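Local coordinates for metallophosphoesterase TT1561-like domain-containing protein (Aquifex aeolicus, PDB 2YVT), which is of unknown function but belongs to the calcineurin-like metallophosphoesterases, many of which hydrolyse phosphate esters, at residues Ala10-Lys15 with Pro236-Glu241; Val37-Ile42 with Val215-His220. One frame throughout, in Å; residues are numbered along the deposited sequence.

Contact 1. Residues Ala10-Lys15 with Pro236-Glu241; sequences AIKNFK and PGEFEE
Ile11 CD1 sits over one face of the Phe239 ring, 3.9 Å from its centroid, in a CH-pi contact; Ile11 CG2 packs against the ring carbons CD1 and CE1. The Phe14 ring comes up beside Phe239 pointing the same way; its CD1 is 3.6 Å from Phe239 CE2 and the two planes are 34° apart, an oblique meeting. The third pair of flat groups is polar: the amide of Asn13 and the carboxylate of Glu238 are nearly coplanar, with Asn13 ND2 giving a 3.0 Å hydrogen bond to the syn side of Glu238 OE1 and a weak one to OE2. Glu238 starts out away from the strand and folds back at chi2 (-71°), which swings its carboxylate round level with the Asn13 amide. This is where strand 7-12 of a calcineurin-type sandwich runs out, flanked by the loop that leads from strand 231-235 to 243-248. Phe239 N ties that loop to Lys12 O at 3.2 Å. Lys12 passes its aliphatic chain over Gly237, CE 3.3 Å from Gly237 O, and its ammonium goes to Asn235 OD1 and Gly222 O, while Glu238 OE2 remains 4.0 Å from NZ, too far for a salt bridge. An alanine at Glu238 takes away the carboxylate, and would probably leave Asn13 ND2 without its mate and Lys12 and Lys15 without that nearby negative charge. The other amide atom, Asn13 OD1, accepts from Asn41 N, which fixes the rotation of the amide. Farther along, a water accepts from Lys15 NZ at 2.7 Å and donates weakly to Glu238 OE1 and Glu240 OE2.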
ATOM      1  N   ALA A  10       6.063   5.155  -7.406  1.00  8.92           N
ATOM      2  CA  ALA A  10       4.993   4.661  -6.526  1.00  8.20           C
ATOM      3  C   ALA A  10       3.614   5.010  -7.055  1.00  8.98           C
ATOM      4  O   ALA A  10       3.389   6.120  -7.539  1.00  9.13           O
ATOM      5  CB  ALA A  10       5.167   5.211  -5.107  1.00  8.81           C
ATOM      6  N   ILE A  11       2.701   4.047  -6.952  1.00  7.32           N
ATOM      7  CA  ILE A  11       1.278   4.278  -7.209  1.00  8.27           C
ATOM      8  C   ILE A  11       0.451   3.774  -6.025  1.00  8.44           C
ATOM      9  O   ILE A  11       0.941   3.008  -5.185  1.00  7.98           O
ATOM     10  CB  ILE A  11       0.792   3.591  -8.521  1.00  8.67           C
ATOM     11  CG1 ILE A  11       0.850   2.057  -8.405  1.00  9.24           C
ATOM     12  CG2 ILE A  11       1.582   4.116  -9.719  1.00  9.83           C
ATOM     13  CD1 ILE A  11       0.175   1.330  -9.575  1.00  9.58           C
ATOM     14  N   LYS A  12      -0.805   4.205  -5.961  1.00  7.21           N
ATOM     15  CA  LYS A  12      -1.740   3.710  -4.951  1.00  8.59           C
ATOM     16  C   LYS A  12      -3.131   3.582  -5.551  1.00  7.92           C
ATOM     17  O   LYS A  12      -3.450   4.253  -6.540  1.00  9.14           O
ATOM     18  CB  LYS A  12      -1.739   4.583  -3.682  1.00  9.57           C
ATOM     19  CG  LYS A  12      -2.271   6.027  -3.827  1.00 11.69           C
ATOM     20  CD  LYS A  12      -3.730   6.147  -3.435  1.00 12.06           C
ATOM     21  CE  LYS A  12      -4.230   7.586  -3.566  1.00  9.77           C
ATOM     22  NZ  LYS A  12      -4.108   8.342  -2.276  1.00 10.86           N
ATOM     23  N   ASN A  13      -3.946   2.722  -4.948  1.00  8.50           N
ATOM     24  CA  ASN A  13      -5.306   2.450  -5.426  1.00  7.46           C
ATOM     25  C   ASN A  13      -5.319   2.024  -6.893  1.00  7.85           C
ATOM     26  O   ASN A  13      -5.970   2.648  -7.740  1.00  9.84           O
ATOM     27  CB  ASN A  13      -6.241   3.645  -5.169  1.00  8.65           C
ATOM     28  CG  ASN A  13      -6.705   3.727  -3.721  1.00  9.35           C
ATOM     29  OD1 ASN A  13      -6.792   2.711  -3.018  1.00 11.04           O
ATOM     30  ND2 ASN A  13      -7.039   4.936  -3.278  1.00 11.01           N
ATOM     31  N   PHE A  14      -4.593   0.942  -7.172  1.00  7.56           N
ATOM     32  CA  PHE A  14      -4.610   0.307  -8.493  1.00  8.15           C
ATOM     33  C   PHE A  14      -6.049  -0.009  -8.915  1.00  9.19           C
ATOM     34  O   PHE A  14      -6.427   0.233 -10.068  1.00 10.61           O
ATOM     35  CB  PHE A  14      -3.728  -0.949  -8.493  1.00  9.50           C
ATOM     36  CG  PHE A  14      -3.824  -1.743  -9.749  1.00  9.95           C
ATOM     37  CD1 PHE A  14      -3.244  -1.272 -10.923  1.00 10.40           C
ATOM     38  CD2 PHE A  14      -4.497  -2.966  -9.766  1.00 11.56           C
ATOM     39  CE1 PHE A  14      -3.346  -2.007 -12.100  1.00 10.63           C
ATOM     40  CE2 PHE A  14      -4.610  -3.706 -10.941  1.00 10.85           C
ATOM     41  CZ  PHE A  14      -4.033  -3.224 -12.109  1.00 10.65           C
ATOM     42  N   LYS A  15      -6.836  -0.542  -7.976  1.00  9.62           N
ATOM     43  CA  LYS A  15      -8.286  -0.750  -8.145  1.00 10.82           C
ATOM     44  C   LYS A  15      -8.635  -1.402  -9.487  1.00 10.79           C
ATOM     45  O   LYS A  15      -9.532  -0.959 -10.212  1.00 11.93           O
ATOM     46  CB  LYS A  15      -9.062   0.563  -7.946  1.00 11.94           C
ATOM     47  CG  LYS A  15      -9.144   1.015  -6.493  1.00 14.60           C
ATOM     48  CD  LYS A  15      -9.941   2.306  -6.327  1.00 15.07           C
ATOM     49  CE  LYS A  15      -9.950   2.763  -4.872  1.00 18.27           C
ATOM     50  NZ  LYS A  15     -10.967   3.838  -4.597  1.00 20.86           N
ATOM     51  N   PRO A 236       1.094   9.300  -3.460  1.00  9.00           N
ATOM     52  CA  PRO A 236       1.176   9.521  -4.917  1.00  9.53           C
ATOM     53  C   PRO A 236      -0.072  10.116  -5.568  1.00  9.91           C
ATOM     54  O   PRO A 236       0.019  10.627  -6.675  1.00 11.43           O
ATOM     55  CB  PRO A 236       1.416   8.112  -5.479  1.00 10.98           C
ATOM     56  CG  PRO A 236       1.895   7.296  -4.324  1.00 12.55           C
ATOM     57  CD  PRO A 236       1.283   7.882  -3.095  1.00 10.81           C
ATOM     58  N   GLY A 237      -1.220  10.047  -4.894  1.00  9.30           N
ATOM     59  CA  GLY A 237      -2.491  10.417  -5.519  1.00  9.61           C
ATOM     60  C   GLY A 237      -3.053   9.230  -6.276  1.00  9.56           C
ATOM     61  O   GLY A 237      -2.429   8.157  -6.325  1.00  9.00           O
ATOM     62  N   GLU A 238      -4.225   9.416  -6.869  1.00  8.48           N
ATOM     63  CA  GLU A 238      -4.997   8.286  -7.394  1.00  8.79           C
ATOM     64  C   GLU A 238      -4.497   7.770  -8.731  1.00  8.97           C
ATOM     65  O   GLU A 238      -4.466   8.507  -9.718  1.00  9.67           O
ATOM     66  CB  GLU A 238      -6.471   8.677  -7.543  1.00  9.32           C
ATOM     67  CG  GLU A 238      -7.143   9.061  -6.234  1.00 10.61           C
ATOM     68  CD  GLU A 238      -7.381   7.888  -5.282  1.00 12.19           C
ATOM     69  OE1 GLU A 238      -7.258   6.713  -5.684  1.00 12.50           O
ATOM     70  OE2 GLU A 238      -7.707   8.155  -4.115  1.00 15.09           O
ATOM     71  N   PHE A 239      -4.152   6.483  -8.775  1.00  7.88           N
ATOM     72  CA  PHE A 239      -3.823   5.837 -10.040  1.00  8.29           C
ATOM     73  C   PHE A 239      -4.936   6.005 -11.099  1.00 10.25           C
ATOM     74  O   PHE A 239      -4.629   6.163 -12.291  1.00 10.47           O
ATOM     75  CB  PHE A 239      -3.508   4.363  -9.802  1.00  9.83           C
ATOM     76  CG  PHE A 239      -2.930   3.661 -10.993  1.00  9.59           C
ATOM     77  CD1 PHE A 239      -1.693   4.042 -11.508  1.00 10.67           C
ATOM     78  CD2 PHE A 239      -3.602   2.580 -11.572  1.00 10.33           C
ATOM     79  CE1 PHE A 239      -1.145   3.373 -12.600  1.00 10.94           C
ATOM     80  CE2 PHE A 239      -3.043   1.901 -12.666  1.00 10.22           C
ATOM     81  CZ  PHE A 239      -1.818   2.308 -13.174  1.00 10.58           C
ATOM     82  N   GLU A 240      -6.203   6.014 -10.663  1.00 10.50           N
ATOM     83  CA  GLU A 240      -7.353   6.229 -11.577  1.00 12.51           C
ATOM     84  C   GLU A 240      -7.336   7.596 -12.249  1.00 13.04           C
ATOM     85  O   GLU A 240      -8.033   7.815 -13.249  1.00 15.38           O
ATOM     86  CB  GLU A 240      -8.681   6.237 -10.836  1.00 16.49           C
ATOM     87  CG  GLU A 240      -9.085   5.095 -10.017  1.00 22.22           C
ATOM     88  CD  GLU A 240     -10.343   5.477  -9.238  1.00 24.68           C
ATOM     89  OE1 GLU A 240     -11.242   4.641  -9.117  1.00 26.29           O
ATOM     90  OE2 GLU A 240     -10.440   6.643  -8.765  1.00 27.87           O
ATOM     91  N   GLU A 241      -6.640   8.542 -11.635  1.00 12.92           N
ATOM     92  CA  GLU A 241      -6.490   9.878 -12.196  1.00 13.21           C
ATOM     93  C   GLU A 241      -5.235   9.963 -13.059  1.00 13.51           C
ATOM     94  O   GLU A 241      -4.868  11.044 -13.521  1.00 15.26           O
ATOM     95  CB  GLU A 241      -6.434  10.916 -11.068  1.00 14.18           C
ATOM     96  CG  GLU A 241      -7.732  11.027 -10.298  1.00 13.78           C
ATOM     97  CD  GLU A 241      -7.647  11.895  -9.062  1.00 14.88           C
ATOM     98  OE1 GLU A 241      -6.742  12.755  -8.973  1.00 17.17           O
ATOM     99  OE2 GLU A 241      -8.504  11.707  -8.181  1.00 16.66           O
TER
HETATM  100  O   HOH W   1      -1.061   6.371  -7.923  1.00  9.17           O
HETATM  101  O   HOH W   2     -10.115   5.902  -6.069  1.00 36.87           O

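Contact 2. Residues Val37-Ile42 with Val215-His220; sequences VVVGNI and VAIVGH
His220 O, just past Gly219 where the chain lies against Val39, accepts a hydrogen bond of 2.7 Å from Lys12 NZ, which ties this turn to strand 7-12, the neighbour of 35-39. Between the two segments themselves the meeting is apolar. Ile217 CG2 reaches up to two valine methyls, Val39 CG2 at 4.1 Å and Val37 CG1 at 4.2 Å, with Ile179 and Ala10 close by. The other branch of Val39, CG1, stands anti to the backbone N (chi1 -174°) and rests 4.0 Å above Gly219 CA. Gly219 has no side chain here, and the position a CB would take lies only 2.8 Å from Val39 CG1; the bare CA lets the backbones come within 6.0 Å, Val39 CA to Gly219 CA. Beyond Val39 the chain turns through a cis peptide between Gly40 and Asn41, and Ile42 N is held by Asp100 OD2. The touching parts, 37-40 and 217-220, run 19° apart; their strands belong to different sheets pressed together through these residues. Both end in glycine-led turns, Gly40-Asn41 and Gly219-His220, probably where active relatives carry the GD and GH motifs of the metal site; the first reads Gly-Asn, so a metal site of the usual kind cannot be assumed.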
ATOM      1  N   VAL A  37       6.711   0.676  -6.384  1.00  8.40           N
ATOM      2  CA  VAL A  37       5.905   0.440  -5.190  1.00  8.49           C
ATOM      3  C   VAL A  37       4.439   0.534  -5.572  1.00  8.35           C
ATOM      4  O   VAL A  37       4.000   1.546  -6.118  1.00  9.08           O
ATOM      5  CB  VAL A  37       6.233   1.458  -4.063  1.00  8.05           C
ATOM      6  CG1 VAL A  37       5.226   1.349  -2.919  1.00  9.32           C
ATOM      7  CG2 VAL A  37       7.642   1.227  -3.540  1.00  8.54           C
ATOM      8  N   VAL A  38       3.688  -0.531  -5.302  1.00  7.37           N
ATOM      9  CA  VAL A  38       2.240  -0.521  -5.537  1.00  7.76           C
ATOM     10  C   VAL A  38       1.556  -0.628  -4.185  1.00  8.04           C
ATOM     11  O   VAL A  38       1.647  -1.664  -3.520  1.00  8.04           O
ATOM     12  CB  VAL A  38       1.762  -1.683  -6.444  1.00  7.91           C
ATOM     13  CG1 VAL A  38       0.277  -1.550  -6.718  1.00  9.17           C
ATOM     14  CG2 VAL A  38       2.540  -1.697  -7.772  1.00  8.34           C
ATOM     15  N   VAL A  39       0.906   0.460  -3.767  1.00  8.18           N
ATOM     16  CA  VAL A  39       0.105   0.446  -2.549  1.00  8.48           C
ATOM     17  C   VAL A  39      -1.331   0.132  -2.953  1.00  8.10           C
ATOM     18  O   VAL A  39      -1.799   0.588  -4.006  1.00  8.37           O
ATOM     19  CB  VAL A  39       0.153   1.809  -1.805  1.00  7.84           C
ATOM     20  CG1 VAL A  39      -0.585   1.719  -0.458  1.00  8.57           C
ATOM     21  CG2 VAL A  39       1.596   2.265  -1.596  1.00  9.59           C
ATOM     22  N   GLY A  40      -2.026  -0.659  -2.139  1.00  8.38           N
ATOM     23  CA  GLY A  40      -3.424  -0.955  -2.404  1.00  8.76           C
ATOM     24  C   GLY A  40      -4.288   0.305  -2.370  1.00  8.55           C
ATOM     25  O   GLY A  40      -3.799   1.395  -2.072  1.00  8.45           O
ATOM     26  N   ASN A  41      -5.578   0.178  -2.662  1.00  8.55           N
ATOM     27  CA  ASN A  41      -6.231  -1.080  -2.972  1.00  8.42           C
ATOM     28  C   ASN A  41      -5.885  -1.654  -4.328  1.00  7.90           C
ATOM     29  O   ASN A  41      -5.886  -0.938  -5.336  1.00  9.30           O
ATOM     30  CB  ASN A  41      -7.735  -0.863  -2.903  1.00  9.02           C
ATOM     31  CG  ASN A  41      -8.159  -0.372  -1.547  1.00 10.47           C
ATOM     32  OD1 ASN A  41      -8.610   0.789  -1.364  1.00 14.35           O
ATOM     33  ND2 ASN A  41      -7.960  -1.217  -0.566  1.00  8.12           N
ATOM     34  N   ILE A  42      -5.598  -2.952  -4.338  1.00  8.75           N
ATOM     35  CA  ILE A  42      -5.429  -3.695  -5.586  1.00  8.87           C
ATOM     36  C   ILE A  42      -6.803  -4.035  -6.160  1.00  9.13           C
ATOM     37  O   ILE A  42      -7.070  -3.798  -7.340  1.00 10.63           O
ATOM     38  CB  ILE A  42      -4.595  -4.975  -5.385  1.00  9.22           C
ATOM     39  CG1 ILE A  42      -3.179  -4.603  -4.935  1.00 12.09           C
ATOM     40  CG2 ILE A  42      -4.560  -5.800  -6.678  1.00 10.82           C
ATOM     41  CD1 ILE A  42      -2.461  -5.672  -4.163  1.00 15.57           C
ATOM     42  N   VAL A 215      11.462   8.002   5.001  1.00 13.27           N
ATOM     43  CA  VAL A 215      10.406   8.225   4.016  1.00 13.40           C
ATOM     44  C   VAL A 215       9.240   7.299   4.343  1.00 12.59           C
ATOM     45  O   VAL A 215       9.434   6.154   4.776  1.00 13.58           O
ATOM     46  CB  VAL A 215      10.903   7.936   2.573  1.00 14.05           C
ATOM     47  CG1 VAL A 215       9.781   8.104   1.541  1.00 15.86           C
ATOM     48  CG2 VAL A 215      12.097   8.823   2.216  1.00 16.40           C
ATOM     49  N   ALA A 216       8.030   7.811   4.166  1.00 10.90           N
ATOM     50  CA  ALA A 216       6.837   6.980   4.231  1.00 10.52           C
ATOM     51  C   ALA A 216       6.036   7.167   2.948  1.00 10.61           C
ATOM     52  O   ALA A 216       5.751   8.294   2.550  1.00 11.64           O
ATOM     53  CB  ALA A 216       5.995   7.327   5.460  1.00 11.08           C
ATOM     54  N   ILE A 217       5.702   6.056   2.298  1.00  8.37           N
ATOM     55  CA  ILE A 217       4.869   6.077   1.094  1.00  8.49           C
ATOM     56  C   ILE A 217       3.495   5.556   1.504  1.00  9.17           C
ATOM     57  O   ILE A 217       3.394   4.508   2.125  1.00  9.46           O
ATOM     58  CB  ILE A 217       5.479   5.210  -0.031  1.00  8.00           C
ATOM     59  CG1 ILE A 217       6.866   5.748  -0.425  1.00 10.55           C
ATOM     60  CG2 ILE A 217       4.531   5.153  -1.233  1.00  9.95           C
ATOM     61  CD1 ILE A 217       7.694   4.804  -1.288  1.00 11.46           C
ATOM     62  N   VAL A 218       2.444   6.310   1.194  1.00  7.81           N
ATOM     63  CA  VAL A 218       1.120   6.033   1.761  1.00  8.29           C
ATOM     64  C   VAL A 218       0.013   6.074   0.706  1.00  8.29           C
ATOM     65  O   VAL A 218       0.208   6.629  -0.377  1.00  9.19           O
ATOM     66  CB  VAL A 218       0.795   6.985   2.958  1.00  7.85           C
ATOM     67  CG1 VAL A 218       1.799   6.765   4.130  1.00  8.97           C
ATOM     68  CG2 VAL A 218       0.796   8.443   2.505  1.00  9.13           C
ATOM     69  N   GLY A 219      -1.144   5.496   1.032  1.00  8.43           N
ATOM     70  CA  GLY A 219      -2.232   5.334   0.063  1.00  9.54           C
ATOM     71  C   GLY A 219      -3.588   5.866   0.508  1.00  9.50           C
ATOM     72  O   GLY A 219      -3.708   7.013   0.946  1.00  9.72           O
ATOM     73  N   HIS A 220      -4.615   5.021   0.400  1.00  9.58           N
ATOM     74  CA  HIS A 220      -5.986   5.394   0.769  1.00  9.57           C
ATOM     75  C   HIS A 220      -6.344   6.737   0.111  1.00  9.46           C
ATOM     76  O   HIS A 220      -6.107   6.910  -1.091  1.00  9.42           O
ATOM     77  CB  HIS A 220      -6.158   5.374   2.304  1.00 11.36           C
ATOM     78  CG  HIS A 220      -7.581   5.390   2.776  1.00 13.16           C
ATOM     79  ND1 HIS A 220      -8.650   4.991   1.999  1.00 16.17           N
ATOM     80  CD2 HIS A 220      -8.101   5.734   3.977  1.00 13.55           C
ATOM     81  CE1 HIS A 220      -9.768   5.101   2.701  1.00 15.02           C
ATOM     82  NE2 HIS A 220      -9.459   5.542   3.909  1.00 14.79           N
TER

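Contacts 1 and 2 touch, their centres about 8 Å apart; the centre of contact 2 lies about 3 Å from that of the chain, contact 1 about 10 Å. Strands 7-12 and 35-39 are parallel neighbours in one sheet; strand 215-218 lies in the other, where its partner 231-235 runs on into 236-241. Along the sequence the order is 10-15, 37-42, 215-220, 236-241, so contact 1 joins the outer pair and contact 2 the inner. Contact 1 lays the loop from the second sheet to the first against the end of strand 7-12; contact 2 packs the two sheets together. They gather four strand ends at one place, probably corresponding to the active-site end of related phosphoesterases.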